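PDB 2EGZ: 3-dehydroquinate dehydratase, which probably catalyses the cis-dehydration of 3-dehydroquinate to 3-dehydroshikimate, the third step of the chorismate pathway, through a Schiff base with the substrate. Local coordinates for residues L2-L7 / I190-L195; I26-V31 / K55-I60; D88-S93 / I112-N117; V130-Y135 / R161-E166; P141-K146 / K167-M172. All coordinates share one frame; numbering follows the deposited sequence.

Interaction 1 of 5, residues L2-L7 / I190-L195; sequences LIAVPL and ITYCSL
Ala4 is gripped from both of its backbone polar atoms: its N donates to Thr191 O at 2.8 Å, and its O accepts from Cys193 N, also at 2.8 Å. A third bond, from Thr191 N to Leu2 O, completes the parallel ladder between the first and last strands of the barrel. The side chains then sort onto two faces. On one, Ala4 CB sits over a face of the Tyr192 ring, offset toward its rim, and touches Ile190 CG2 at 3.9 Å. On the other, Ile3 and Thr191 run side by side, while Ile3 CG2 presses on Cys193 SG at 3.6 Å. CG2 gets there because it stands anti to the backbone N, with CG1 beside that nitrogen (chi1 -58°). Further along, Val5 CG2 meets Leu195 CB at 4.1 Å. In the second shell, Thr191 OG1 is held by Arg180 O, and Tyr192 makes a cation-pi contact with Lys142, the Schiff-base lysine, which places this strand pair at the active site of the TIM barrel. Outside, helix 206-217 covers Ile3, Thr191 and Cys193, helix 12-22 packs on Val5 and Leu7, and strand 26-30 continues the sheet beyond strand 2-7.

Interaction 2 of 5, residues I26-V31 / K55-I60; sequences IVELRV and KTILTI
Glu28 reaches across to Thr59 with an extended side chain, and its path links the side chains of Ile57 and Thr59. CB lies 4.0 Å from Ile57 CB on the adjoining strand. With CG turned opposite the amide nitrogen (chi1 173°), the chain is carried along the neighbouring strand, and CG comes within 3.6 Å of Thr59 OG1. Glu28 CD lies 3.5 Å from Thr59 OG1, and OE1 turns to Pro6 and Tyr192 of interaction 1. At the tip, Thr59 OG1 donates to Glu28 OE2 at 2.6 Å, meeting it on the anti side, 20° out of the carboxylate plane. The bond fixes one oxygen of a carboxylate whose residue is predicted to bind 3-dehydroquinate, as are Leu29 and Arg30. Thr59 also lies beside Arg30: its CG2 is 3.7 Å from Arg30 CD, while the guanidinium of Arg30 is paired with Asp32. Nearer the N-terminal end of the same face, Ile26 CG2 packs against Ile57 CG1 at 3.6 Å. The backbones are joined in parallel by five bonds, from Val27 N to Lys55 O at one end to Val31 N to Thr59 O at the other. The pair forms the two strands of a beta-alpha-beta unit, whose connecting helix 39-51 covers Leu29 and Thr56; helix 73-80 packs on Val31, Leu58 and Ile60, and strands 2-7 and 86-90 flank the pair in the sheet.

Interaction 3 of 5, residues D88-S93 / I112-N117; sequences DIELSS and IISYHN
Asp88, Ile89 and Glu90 run parallel to Ile112, Ile113 and Ser114, with the short strand axes turned by 47°, a strong twist. Ile89 bonds through both its N, to Ile112 O, and its O, from Ser114 N. Just past the strand, Leu91 N donates to Ser114 O at 2.8 Å, nearly straight, as the chain enters a type I turn from Glu90 to Ser93. A water that accepts from Ser92 N donates to the same Ser114 O, tying the turn to the strand a second time. Among the side chains, Ser114 OG donates to Asp88 OD1 at 2.7 Å, OD1 accepting through its syn lone pair. The hydroxyl stands between the backbone N and the carbonyl carbon (chi1 61°), turned toward Asp88. Ile112 CG2 lies 3.7 Å from Asp88 OD2, the oxygen that also has a long, weak ion pair with Lys142. On the other face, Ile113 CG2 packs on Leu91 CB at 3.7 Å. The serine bond probably helps hold the Asp88 carboxylate in orientation, two residues before the catalytic His116. The two strands belong to a beta-alpha-beta unit with helix 94-107, which covers Ile89 and Leu91, and strands 55-59 and 140-146 lie next in the sheet.

Interaction 4 of 5, residues V130-Y135 / R161-E166; sequences VLREGY and RQVEGE
Tyr135 meets Val163 at the edge of its ring, where CE2 lies 3.6 Å from Val163 CG1, a methyl in the ring plane. Farther round, Tyr135 OH donates to Glu166 O at 2.8 Å, coming from above the carbonyl plane and not along a lone pair. The guanidinium of Arg132 has Val163 CG2 over one face, offset toward its rim. Arg132 CG, nearer the backbone in the same chain, touches Val163 CG1 at 3.7 Å, while Leu131 CB meets that methyl at 3.8 Å. Val163 is thus buried among Leu131, Arg132 and Tyr135, on the side of the helix turned to the loop. This is the outer layer of the TIM barrel: helix 124-136 packs against the loop that leads from helix 150-160 into strand 168-172. Gly165 lies close beside the tyrosine, where a CB would run into Tyr135 CZ. A leucine in place of Tyr135 would probably leave Glu166 O without its hydroxyl donor and open a gap beside Gly165. Lys167 NZ holds the same loop from within, through Val163 O and Gly165 O.

Interaction 5 of 5, residues P141-K146 / K167-M172; sequences PKIAVK and KILISM
Lys142 and Ile168 pack closely at the inner face of the barrel, where Lys142 CG touches Ile168 CG2 at 3.7 Å. The lysine stretches straight from CB, its first torsion (chi1 170°) sending CG away from the amide nitrogen, and its CE passes Ile170 CD1 at 3.9 Å. Aliphatic neighbours thus line the stem, while NZ, at the far end, makes a cation-pi contact with Tyr192 and a hydrogen bond to a tartrate probably left from crystallisation. Lys142 forms the Schiff base with the substrate. An alanine here would remove the amine and would probably leave Tyr192 without its cation-pi partner and open a gap beside Ile168 and Ile170. Five backbone bonds join the strands in parallel, from Ile168 N to Pro141 O through Met172 N to Val145 O. Together with helix 150-160, the two strands form a beta-alpha-beta unit of the TIM barrel; that helix covers Val145, Leu169 and Ser171, and strand 110-117 lies beyond strand 140-146. Packing stays tight around Ala144, whose CB lies 4.2 Å from Ile170 CB: Met172, bent at its last torsion (chi3 -68°), brings CE back to Ala144 O at 3.4 Å. The loose, solvent side is at Lys146, partly exposed, whose extended chain runs away past CG, itself still 4.1 Å from Met172 O.

Overall arrangement
Four of the five contacts are strand pairs of one parallel, eight-stranded TIM barrel. Interaction 1 joins the first strand to the last and so encloses the other four along the chain. Interactions 2, 3 and 5 follow in series, each a beta-alpha-beta unit; interaction 4 alternates with interaction 5 and lies on the outside, its centre about 12 Å away. Neighbouring strands link interaction 1 to 2, 2 to 3, and 3 to 5, with centres about 10 to 14 Å apart. Where the last two strands come side by side, Tyr192 touches Ile168 and Ile170. Catalytic and substrate-binding residues thus come from separate units, consistent with one pocket at the C-terminal mouth, as is usual for TIM-barrel enzymes.

Interaction 1 of 5, residues L2-L7 / I190-L195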
# COMPACT_ATOMS: atom_id res chain seq x y z
N LEU B 2 -13.90 16.15 -18.53
CA LEU B 2 -15.00 15.20 -18.53
C LEU B 2 -15.51 15.06 -17.11
O LEU B 2 -14.74 15.14 -16.16
CB LEU B 2 -14.51 13.85 -19.05
CG LEU B 2 -13.97 13.87 -20.48
CD1 LEU B 2 -13.50 12.47 -20.87
CD2 LEU B 2 -15.05 14.37 -21.44
N ILE B 3 -16.82 14.86 -16.96
CA ILE B 3 -17.42 14.71 -15.64
C ILE B 3 -17.86 13.27 -15.42
O ILE B 3 -18.62 12.71 -16.23
CB ILE B 3 -18.65 15.61 -15.48
CG1 ILE B 3 -18.26 17.07 -15.70
CG2 ILE B 3 -19.25 15.43 -14.09
CD1 ILE B 3 -19.44 18.02 -15.70
N ALA B 4 -17.39 12.68 -14.33
CA ALA B 4 -17.74 11.30 -14.01
C ALA B 4 -18.46 11.19 -12.68
O ALA B 4 -18.24 11.99 -11.78
CB ALA B 4 -16.48 10.45 -13.97
N VAL B 5 -19.34 10.20 -12.58
CA VAL B 5 -20.08 9.96 -11.35
C VAL B 5 -20.00 8.48 -11.02
O VAL B 5 -20.27 7.63 -11.87
CB VAL B 5 -21.56 10.38 -11.49
CG1 VAL B 5 -22.19 9.68 -12.68
CG2 VAL B 5 -22.32 10.05 -10.21
N PRO B 6 -19.58 8.15 -9.79
CA PRO B 6 -19.48 6.74 -9.38
C PRO B 6 -20.86 6.20 -9.05
O PRO B 6 -21.72 6.93 -8.54
CB PRO B 6 -18.59 6.80 -8.15
CG PRO B 6 -18.98 8.12 -7.54
CD PRO B 6 -18.98 9.02 -8.77
N LEU B 7 -21.07 4.92 -9.32
CA LEU B 7 -22.35 4.29 -9.03
C LEU B 7 -22.16 2.83 -8.65
O LEU B 7 -21.29 2.15 -9.18
CB LEU B 7 -23.28 4.36 -10.24
CG LEU B 7 -23.82 5.68 -10.78
CD1 LEU B 7 -24.70 5.39 -11.99
CD2 LEU B 7 -24.63 6.41 -9.71
N ILE B 190 -10.42 14.69 -15.87
CA ILE B 190 -11.70 14.16 -15.40
C ILE B 190 -11.95 14.63 -13.98
O ILE B 190 -11.03 14.67 -13.16
CB ILE B 190 -11.71 12.61 -15.41
CG1 ILE B 190 -11.51 12.08 -16.83
CG2 ILE B 190 -13.02 12.08 -14.81
CD1 ILE B 190 -11.28 10.57 -16.90
N THR B 191 -13.19 15.00 -13.69
CA THR B 191 -13.56 15.43 -12.35
C THR B 191 -14.68 14.48 -11.92
O THR B 191 -15.42 13.98 -12.75
CB THR B 191 -14.04 16.91 -12.33
OG1 THR B 191 -14.16 17.35 -10.97
CG2 THR B 191 -15.39 17.05 -13.02
N TYR B 192 -14.78 14.23 -10.62
CA TYR B 192 -15.79 13.30 -10.10
C TYR B 192 -16.83 14.00 -9.25
O TYR B 192 -16.49 14.80 -8.37
CB TYR B 192 -15.09 12.20 -9.29
CG TYR B 192 -14.13 11.37 -10.10
CD1 TYR B 192 -14.37 10.02 -10.35
CD2 TYR B 192 -12.97 11.95 -10.64
CE1 TYR B 192 -13.48 9.26 -11.12
CE2 TYR B 192 -12.08 11.19 -11.42
CZ TYR B 192 -12.35 9.85 -11.65
OH TYR B 192 -11.47 9.11 -12.41
N CYS B 193 -18.09 13.68 -9.50
CA CYS B 193 -19.19 14.29 -8.78
C CYS B 193 -20.05 13.26 -8.07
O CYS B 193 -19.85 12.06 -8.22
CB CYS B 193 -20.10 15.05 -9.76
SG CYS B 193 -19.33 16.41 -10.63
N SER B 194 -21.00 13.76 -7.29
CA SER B 194 -21.95 12.91 -6.59
C SER B 194 -23.18 12.99 -7.49
O SER B 194 -23.37 14.00 -8.17
CB SER B 194 -22.27 13.47 -5.20
OG SER B 194 -22.79 14.78 -5.31
N LEU B 195 -24.00 11.95 -7.53
CA LEU B 195 -25.17 12.00 -8.40
C LEU B 195 -26.11 13.15 -8.04
O LEU B 195 -26.53 13.90 -8.93
CB LEU B 195 -25.94 10.67 -8.33
CG LEU B 195 -27.03 10.56 -9.40
CD1 LEU B 195 -26.38 10.62 -10.78
CD2 LEU B 195 -27.79 9.26 -9.22

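Interaction 2 of 5, residues I26-V31 / K55-I60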
# COMPACT_ATOMS: atom_id res chain seq x y z
N ILE B 26 -19.24 10.43 -18.06
CA ILE B 26 -18.78 9.11 -17.68
C ILE B 26 -19.45 8.57 -16.43
O ILE B 26 -19.78 9.32 -15.51
CB ILE B 26 -17.26 9.15 -17.37
CG1 ILE B 26 -16.49 9.61 -18.60
CG2 ILE B 26 -16.79 7.79 -16.89
CD1 ILE B 26 -15.04 9.91 -18.30
N VAL B 27 -19.65 7.25 -16.40
CA VAL B 27 -20.19 6.59 -15.22
C VAL B 27 -19.08 5.66 -14.75
O VAL B 27 -18.58 4.84 -15.52
CB VAL B 27 -21.45 5.74 -15.52
CG1 VAL B 27 -21.72 4.78 -14.35
CG2 VAL B 27 -22.66 6.65 -15.71
N GLU B 28 -18.66 5.81 -13.51
CA GLU B 28 -17.62 4.94 -12.98
C GLU B 28 -18.30 3.81 -12.22
O GLU B 28 -18.97 4.04 -11.21
CB GLU B 28 -16.69 5.68 -12.02
CG GLU B 28 -15.71 4.74 -11.31
CD GLU B 28 -14.77 5.44 -10.35
OE1 GLU B 28 -15.25 6.34 -9.62
OE2 GLU B 28 -13.57 5.09 -10.31
N LEU B 29 -18.14 2.58 -12.71
CA LEU B 29 -18.74 1.45 -12.03
C LEU B 29 -17.81 1.04 -10.90
O LEU B 29 -16.71 0.54 -11.14
CB LEU B 29 -18.95 0.27 -12.99
CG LEU B 29 -20.13 0.32 -13.97
CD1 LEU B 29 -19.95 1.49 -14.91
CD2 LEU B 29 -20.20 -0.98 -14.75
N ARG B 30 -18.24 1.28 -9.67
CA ARG B 30 -17.45 0.90 -8.51
C ARG B 30 -17.87 -0.52 -8.17
O ARG B 30 -18.70 -0.74 -7.28
CB ARG B 30 -17.73 1.85 -7.33
CG ARG B 30 -17.08 3.22 -7.47
CD ARG B 30 -15.56 3.11 -7.44
NE ARG B 30 -15.09 2.51 -6.19
CZ ARG B 30 -14.84 3.19 -5.08
NH1 ARG B 30 -15.01 4.51 -5.05
NH2 ARG B 30 -14.45 2.55 -3.99
N VAL B 31 -17.30 -1.48 -8.89
CA VAL B 31 -17.63 -2.88 -8.71
C VAL B 31 -17.37 -3.38 -7.29
O VAL B 31 -17.96 -4.37 -6.87
CB VAL B 31 -16.86 -3.76 -9.71
CG1 VAL B 31 -17.31 -5.21 -9.60
CG2 VAL B 31 -17.09 -3.24 -11.13
N LYS B 55 -19.60 7.09 -21.44
CA LYS B 55 -18.40 6.28 -21.35
C LYS B 55 -18.32 5.67 -19.96
O LYS B 55 -19.00 6.12 -19.04
CB LYS B 55 -17.15 7.12 -21.62
CG LYS B 55 -16.97 7.46 -23.09
CD LYS B 55 -15.72 8.29 -23.30
CE LYS B 55 -15.47 8.54 -24.78
NZ LYS B 55 -15.24 7.27 -25.51
N THR B 56 -17.48 4.65 -19.81
CA THR B 56 -17.34 3.97 -18.54
C THR B 56 -15.92 3.91 -18.01
O THR B 56 -14.95 3.97 -18.77
CB THR B 56 -17.80 2.50 -18.64
OG1 THR B 56 -16.97 1.81 -19.60
CG2 THR B 56 -19.25 2.41 -19.06
N ILE B 57 -15.82 3.81 -16.69
CA ILE B 57 -14.55 3.63 -16.01
C ILE B 57 -14.81 2.36 -15.21
O ILE B 57 -15.76 2.31 -14.41
CB ILE B 57 -14.21 4.76 -15.01
CG1 ILE B 57 -13.86 6.05 -15.76
CG2 ILE B 57 -13.01 4.35 -14.16
CD1 ILE B 57 -13.66 7.25 -14.83
N LEU B 58 -14.01 1.34 -15.44
CA LEU B 58 -14.15 0.08 -14.73
C LEU B 58 -13.23 0.13 -13.51
O LEU B 58 -12.01 0.10 -13.66
CB LEU B 58 -13.74 -1.09 -15.64
CG LEU B 58 -13.68 -2.48 -15.00
CD1 LEU B 58 -15.07 -2.91 -14.54
CD2 LEU B 58 -13.13 -3.48 -16.00
N THR B 59 -13.83 0.23 -12.33
CA THR B 59 -13.07 0.29 -11.09
C THR B 59 -13.48 -0.84 -10.15
O THR B 59 -14.66 -1.11 -9.97
CB THR B 59 -13.30 1.62 -10.33
OG1 THR B 59 -12.80 2.71 -11.12
CG2 THR B 59 -12.56 1.61 -8.99
N ILE B 60 -12.48 -1.50 -9.58
CA ILE B 60 -12.72 -2.59 -8.63
C ILE B 60 -11.72 -2.29 -7.53
O ILE B 60 -10.74 -3.02 -7.35
CB ILE B 60 -12.42 -3.95 -9.26
CG1 ILE B 60 -13.08 -4.05 -10.64
CG2 ILE B 60 -12.94 -5.07 -8.36
CD1 ILE B 60 -12.72 -5.30 -11.41

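Interaction 3 of 5, residues D88-S93 / I112-N117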
# COMPACT_ATOMS: atom_id res chain seq x y z
N ASP B 88 -9.61 1.70 -14.15
CA ASP B 88 -8.85 2.34 -13.08
C ASP B 88 -8.24 1.24 -12.20
O ASP B 88 -8.97 0.47 -11.58
CB ASP B 88 -9.77 3.23 -12.23
CG ASP B 88 -9.03 3.95 -11.10
OD1 ASP B 88 -8.12 3.34 -10.50
OD2 ASP B 88 -9.37 5.12 -10.80
N ILE B 89 -6.92 1.16 -12.18
CA ILE B 89 -6.22 0.18 -11.36
C ILE B 89 -5.31 0.96 -10.42
O ILE B 89 -4.78 2.00 -10.79
CB ILE B 89 -5.38 -0.79 -12.24
CG1 ILE B 89 -4.72 -1.86 -11.37
CG2 ILE B 89 -4.34 -0.02 -13.03
CD1 ILE B 89 -5.69 -2.77 -10.65
N GLU B 90 -5.14 0.47 -9.19
CA GLU B 90 -4.29 1.17 -8.23
C GLU B 90 -2.81 0.96 -8.56
O GLU B 90 -2.41 -0.14 -8.96
CB GLU B 90 -4.54 0.68 -6.80
CG GLU B 90 -5.99 0.72 -6.32
CD GLU B 90 -6.85 -0.36 -6.95
OE1 GLU B 90 -6.31 -1.41 -7.36
OE2 GLU B 90 -8.08 -0.16 -7.02
N LEU B 91 -2.01 2.00 -8.38
CA LEU B 91 -0.58 1.91 -8.63
C LEU B 91 -0.01 0.85 -7.70
O LEU B 91 0.95 0.17 -8.03
CB LEU B 91 0.10 3.26 -8.36
CG LEU B 91 1.63 3.34 -8.45
CD1 LEU B 91 2.10 2.98 -9.85
CD2 LEU B 91 2.08 4.74 -8.09
N SER B 92 -0.63 0.72 -6.52
CA SER B 92 -0.18 -0.24 -5.52
C SER B 92 -0.41 -1.70 -5.91
O SER B 92 0.17 -2.60 -5.30
CB SER B 92 -0.83 0.06 -4.17
OG SER B 92 -2.24 0.02 -4.25
N SER B 93 -1.26 -1.94 -6.91
CA SER B 93 -1.52 -3.30 -7.38
C SER B 93 -0.55 -3.58 -8.53
O SER B 93 -0.96 -3.87 -9.66
CB SER B 93 -2.97 -3.43 -7.88
OG SER B 93 -3.90 -3.15 -6.84
N ILE B 112 -6.23 4.12 -16.23
CA ILE B 112 -6.03 5.14 -15.21
C ILE B 112 -5.29 4.39 -14.11
O ILE B 112 -5.68 3.29 -13.75
CB ILE B 112 -7.36 5.67 -14.65
CG1 ILE B 112 -8.07 6.53 -15.69
CG2 ILE B 112 -7.10 6.47 -13.38
CD1 ILE B 112 -9.46 6.97 -15.26
N ILE B 113 -4.21 4.97 -13.61
CA ILE B 113 -3.44 4.34 -12.54
C ILE B 113 -3.55 5.29 -11.36
O ILE B 113 -2.98 6.38 -11.37
CB ILE B 113 -1.99 4.12 -12.96
CG1 ILE B 113 -1.96 3.12 -14.13
CG2 ILE B 113 -1.17 3.60 -11.78
CD1 ILE B 113 -0.58 2.91 -14.74
N SER B 114 -4.29 4.85 -10.35
CA SER B 114 -4.57 5.68 -9.19
C SER B 114 -3.82 5.45 -7.89
O SER B 114 -3.25 4.39 -7.64
CB SER B 114 -6.06 5.61 -8.90
OG SER B 114 -6.43 4.26 -8.61
N TYR B 115 -3.87 6.49 -7.05
CA TYR B 115 -3.26 6.49 -5.73
C TYR B 115 -4.19 7.29 -4.85
O TYR B 115 -4.56 8.42 -5.19
CB TYR B 115 -1.89 7.17 -5.75
CG TYR B 115 -1.37 7.44 -4.35
CD1 TYR B 115 -0.90 6.40 -3.56
CD2 TYR B 115 -1.43 8.72 -3.80
CE1 TYR B 115 -0.51 6.62 -2.23
CE2 TYR B 115 -1.04 8.95 -2.47
CZ TYR B 115 -0.59 7.89 -1.70
OH TYR B 115 -0.24 8.11 -0.38
N HIS B 116 -4.60 6.73 -3.71
CA HIS B 116 -5.48 7.45 -2.81
C HIS B 116 -4.89 7.55 -1.41
O HIS B 116 -4.26 6.61 -0.92
CB HIS B 116 -6.84 6.77 -2.69
CG HIS B 116 -7.52 6.53 -4.00
ND1 HIS B 116 -7.07 5.60 -4.92
CD2 HIS B 116 -8.64 7.07 -4.54
CE1 HIS B 116 -7.88 5.59 -5.96
NE2 HIS B 116 -8.84 6.47 -5.76
N ASN B 117 -5.07 8.69 -0.76
CA ASN B 117 -4.62 8.85 0.62
C ASN B 117 -5.76 9.58 1.31
O ASN B 117 -5.98 10.77 1.10
CB ASN B 117 -3.34 9.67 0.73
CG ASN B 117 -2.76 9.63 2.14
OD1 ASN B 117 -3.48 9.83 3.12
ND2 ASN B 117 -1.46 9.38 2.25
O HOH W 1 -1.77 3.20 -5.49

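Interaction 4 of 5, residues V130-Y135 / R161-E166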
# COMPACT_ATOMS: atom_id res chain seq x y z
N VAL B 130 4.27 9.29 -7.86
CA VAL B 130 3.01 8.68 -8.28
C VAL B 130 2.73 9.05 -9.73
O VAL B 130 2.34 8.21 -10.54
CB VAL B 130 1.83 9.15 -7.39
CG1 VAL B 130 0.50 8.74 -8.00
CG2 VAL B 130 1.98 8.55 -6.00
N LEU B 131 2.94 10.32 -10.06
CA LEU B 131 2.71 10.79 -11.42
C LEU B 131 3.68 10.14 -12.40
O LEU B 131 3.28 9.66 -13.46
CB LEU B 131 2.86 12.31 -11.48
CG LEU B 131 1.82 13.07 -10.66
CD1 LEU B 131 2.16 14.56 -10.67
CD2 LEU B 131 0.43 12.83 -11.23
N ARG B 132 4.96 10.12 -12.05
CA ARG B 132 5.95 9.53 -12.93
C ARG B 132 5.75 8.04 -13.14
O ARG B 132 5.92 7.54 -14.25
CB ARG B 132 7.36 9.82 -12.42
CG ARG B 132 7.75 11.26 -12.68
CD ARG B 132 9.15 11.61 -12.23
NE ARG B 132 9.41 13.01 -12.56
CZ ARG B 132 9.89 13.91 -11.70
NH1 ARG B 132 10.17 13.56 -10.45
NH2 ARG B 132 10.07 15.17 -12.09
N GLU B 133 5.38 7.32 -12.08
CA GLU B 133 5.16 5.88 -12.21
C GLU B 133 3.94 5.63 -13.09
O GLU B 133 3.93 4.71 -13.90
CB GLU B 133 4.95 5.25 -10.83
CG GLU B 133 6.23 5.14 -10.03
CD GLU B 133 7.19 4.14 -10.64
OE1 GLU B 133 6.96 2.92 -10.48
OE2 GLU B 133 8.18 4.57 -11.28
N GLY B 134 2.91 6.46 -12.93
CA GLY B 134 1.72 6.30 -13.74
C GLY B 134 2.06 6.39 -15.22
O GLY B 134 1.57 5.60 -16.03
N TYR B 135 2.90 7.36 -15.59
CA TYR B 135 3.28 7.53 -16.99
C TYR B 135 4.20 6.40 -17.43
O TYR B 135 4.15 5.96 -18.58
CB TYR B 135 3.98 8.87 -17.19
CG TYR B 135 3.06 10.06 -17.00
CD1 TYR B 135 1.86 10.15 -17.70
CD2 TYR B 135 3.40 11.10 -16.13
CE1 TYR B 135 1.00 11.24 -17.52
CE2 TYR B 135 2.55 12.20 -15.95
CZ TYR B 135 1.36 12.25 -16.65
OH TYR B 135 0.51 13.32 -16.47
N ARG B 161 2.40 20.08 -11.87
CA ARG B 161 2.90 20.66 -13.11
C ARG B 161 4.35 20.27 -13.40
O ARG B 161 4.83 20.41 -14.53
CB ARG B 161 2.79 22.18 -13.08
CG ARG B 161 1.36 22.69 -12.92
CD ARG B 161 1.31 24.21 -12.81
NE ARG B 161 1.70 24.88 -14.05
CZ ARG B 161 2.76 25.68 -14.16
NH1 ARG B 161 3.53 25.91 -13.11
NH2 ARG B 161 3.03 26.25 -15.33
N GLN B 162 5.05 19.79 -12.38
CA GLN B 162 6.45 19.40 -12.53
C GLN B 162 6.61 18.06 -13.26
O GLN B 162 7.72 17.65 -13.61
CB GLN B 162 7.10 19.37 -11.15
CG GLN B 162 6.85 20.67 -10.40
CD GLN B 162 7.55 20.75 -9.06
OE1 GLN B 162 7.79 19.74 -8.41
NE2 GLN B 162 7.86 21.97 -8.64
N VAL B 163 5.49 17.38 -13.48
CA VAL B 163 5.49 16.12 -14.21
C VAL B 163 4.43 16.31 -15.30
O VAL B 163 3.24 16.13 -15.07
CB VAL B 163 5.10 14.92 -13.31
CG1 VAL B 163 5.30 13.61 -14.09
CG2 VAL B 163 5.94 14.92 -12.05
N GLU B 164 4.90 16.69 -16.48
CA GLU B 164 4.03 16.95 -17.62
C GLU B 164 3.18 15.78 -18.10
O GLU B 164 3.61 14.63 -18.09
CB GLU B 164 4.87 17.48 -18.78
CG GLU B 164 4.11 17.62 -20.09
CD GLU B 164 4.98 18.15 -21.21
OE1 GLU B 164 6.08 17.59 -21.42
OE2 GLU B 164 4.57 19.14 -21.86
N GLY B 165 1.96 16.09 -18.54
CA GLY B 165 1.07 15.07 -19.05
C GLY B 165 -0.34 15.20 -18.51
O GLY B 165 -0.57 15.88 -17.51
N GLU B 166 -1.30 14.59 -19.19
CA GLU B 166 -2.66 14.66 -18.70
C GLU B 166 -2.70 13.76 -17.48
O GLU B 166 -2.02 12.73 -17.42
CB GLU B 166 -3.67 14.22 -19.76
CG GLU B 166 -3.53 12.80 -20.27
CD GLU B 166 -4.52 12.52 -21.39
OE1 GLU B 166 -4.52 13.29 -22.38
OE2 GLU B 166 -5.29 11.55 -21.28

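Interaction 5 of 5, residues P141-K146 / K167-M172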
# COMPACT_ATOMS: atom_id res chain seq x y z
N PRO B 141 -2.14 8.98 -14.78
CA PRO B 141 -2.03 9.00 -13.33
C PRO B 141 -3.15 9.78 -12.65
O PRO B 141 -3.53 10.86 -13.09
CB PRO B 141 -0.65 9.62 -13.09
CG PRO B 141 -0.49 10.53 -14.28
CD PRO B 141 -1.03 9.71 -15.42
N LYS B 142 -3.68 9.19 -11.58
CA LYS B 142 -4.76 9.81 -10.81
C LYS B 142 -4.33 9.86 -9.35
O LYS B 142 -3.92 8.85 -8.78
CB LYS B 142 -6.05 8.99 -10.92
CG LYS B 142 -7.13 9.43 -9.95
CD LYS B 142 -8.41 8.60 -10.09
CE LYS B 142 -9.48 9.11 -9.13
NZ LYS B 142 -10.78 8.38 -9.25
N ILE B 143 -4.41 11.05 -8.75
CA ILE B 143 -4.05 11.23 -7.35
C ILE B 143 -5.24 11.83 -6.62
O ILE B 143 -5.72 12.90 -6.98
CB ILE B 143 -2.84 12.20 -7.20
CG1 ILE B 143 -1.63 11.64 -7.95
CG2 ILE B 143 -2.50 12.40 -5.73
CD1 ILE B 143 -0.43 12.58 -7.94
N ALA B 144 -5.71 11.13 -5.59
CA ALA B 144 -6.84 11.61 -4.80
C ALA B 144 -6.37 11.60 -3.34
O ALA B 144 -6.25 10.54 -2.74
CB ALA B 144 -8.04 10.69 -4.98
N VAL B 145 -6.11 12.78 -2.79
CA VAL B 145 -5.61 12.90 -1.42
C VAL B 145 -6.34 13.95 -0.59
O VAL B 145 -6.71 15.01 -1.10
CB VAL B 145 -4.10 13.23 -1.42
CG1 VAL B 145 -3.32 12.11 -2.11
CG2 VAL B 145 -3.85 14.56 -2.14
N LYS B 146 -6.53 13.66 0.69
CA LYS B 146 -7.22 14.59 1.57
C LYS B 146 -6.38 15.81 1.90
O LYS B 146 -5.23 15.70 2.32
CB LYS B 146 -7.62 13.90 2.88
CG LYS B 146 -8.34 14.84 3.85
CD LYS B 146 -8.73 14.16 5.15
CE LYS B 146 -9.42 15.14 6.10
NZ LYS B 146 -9.73 14.53 7.42
N LYS B 167 -3.49 14.16 -16.50
CA LYS B 167 -3.59 13.42 -15.25
C LYS B 167 -4.95 13.72 -14.64
O LYS B 167 -5.77 14.40 -15.26
CB LYS B 167 -2.49 13.90 -14.30
CG LYS B 167 -2.41 15.43 -14.19
CD LYS B 167 -1.20 15.89 -13.37
CE LYS B 167 0.13 15.62 -14.06
NZ LYS B 167 0.46 16.63 -15.12
N ILE B 168 -5.18 13.20 -13.45
CA ILE B 168 -6.43 13.42 -12.72
C ILE B 168 -6.01 13.81 -11.31
O ILE B 168 -5.36 13.03 -10.61
CB ILE B 168 -7.29 12.14 -12.69
CG1 ILE B 168 -7.72 11.78 -14.11
CG2 ILE B 168 -8.51 12.36 -11.78
CD1 ILE B 168 -8.30 10.36 -14.24
N LEU B 169 -6.38 15.02 -10.91
CA LEU B 169 -6.01 15.52 -9.59
C LEU B 169 -7.23 15.82 -8.74
O LEU B 169 -8.13 16.53 -9.18
CB LEU B 169 -5.19 16.80 -9.75
CG LEU B 169 -3.96 16.64 -10.63
CD1 LEU B 169 -3.33 18.00 -10.87
CD2 LEU B 169 -2.98 15.69 -9.95
N ILE B 170 -7.24 15.29 -7.52
CA ILE B 170 -8.36 15.52 -6.63
C ILE B 170 -7.90 15.74 -5.19
O ILE B 170 -7.23 14.88 -4.62
CB ILE B 170 -9.33 14.33 -6.62
CG1 ILE B 170 -9.82 14.04 -8.04
CG2 ILE B 170 -10.52 14.63 -5.72
CD1 ILE B 170 -10.52 12.72 -8.18
N SER B 171 -8.25 16.89 -4.63
CA SER B 171 -7.95 17.17 -3.23
C SER B 171 -9.29 16.89 -2.56
O SER B 171 -10.25 17.64 -2.75
CB SER B 171 -7.55 18.63 -3.01
OG SER B 171 -6.27 18.90 -3.54
N MET B 172 -9.36 15.80 -1.80
CA MET B 172 -10.59 15.42 -1.12
C MET B 172 -10.80 16.25 0.15
O MET B 172 -9.87 16.85 0.68
CB MET B 172 -10.58 13.93 -0.78
CG MET B 172 -10.46 13.00 -1.99
SD MET B 172 -10.51 11.20 -1.61
CE MET B 172 -8.94 11.00 -0.73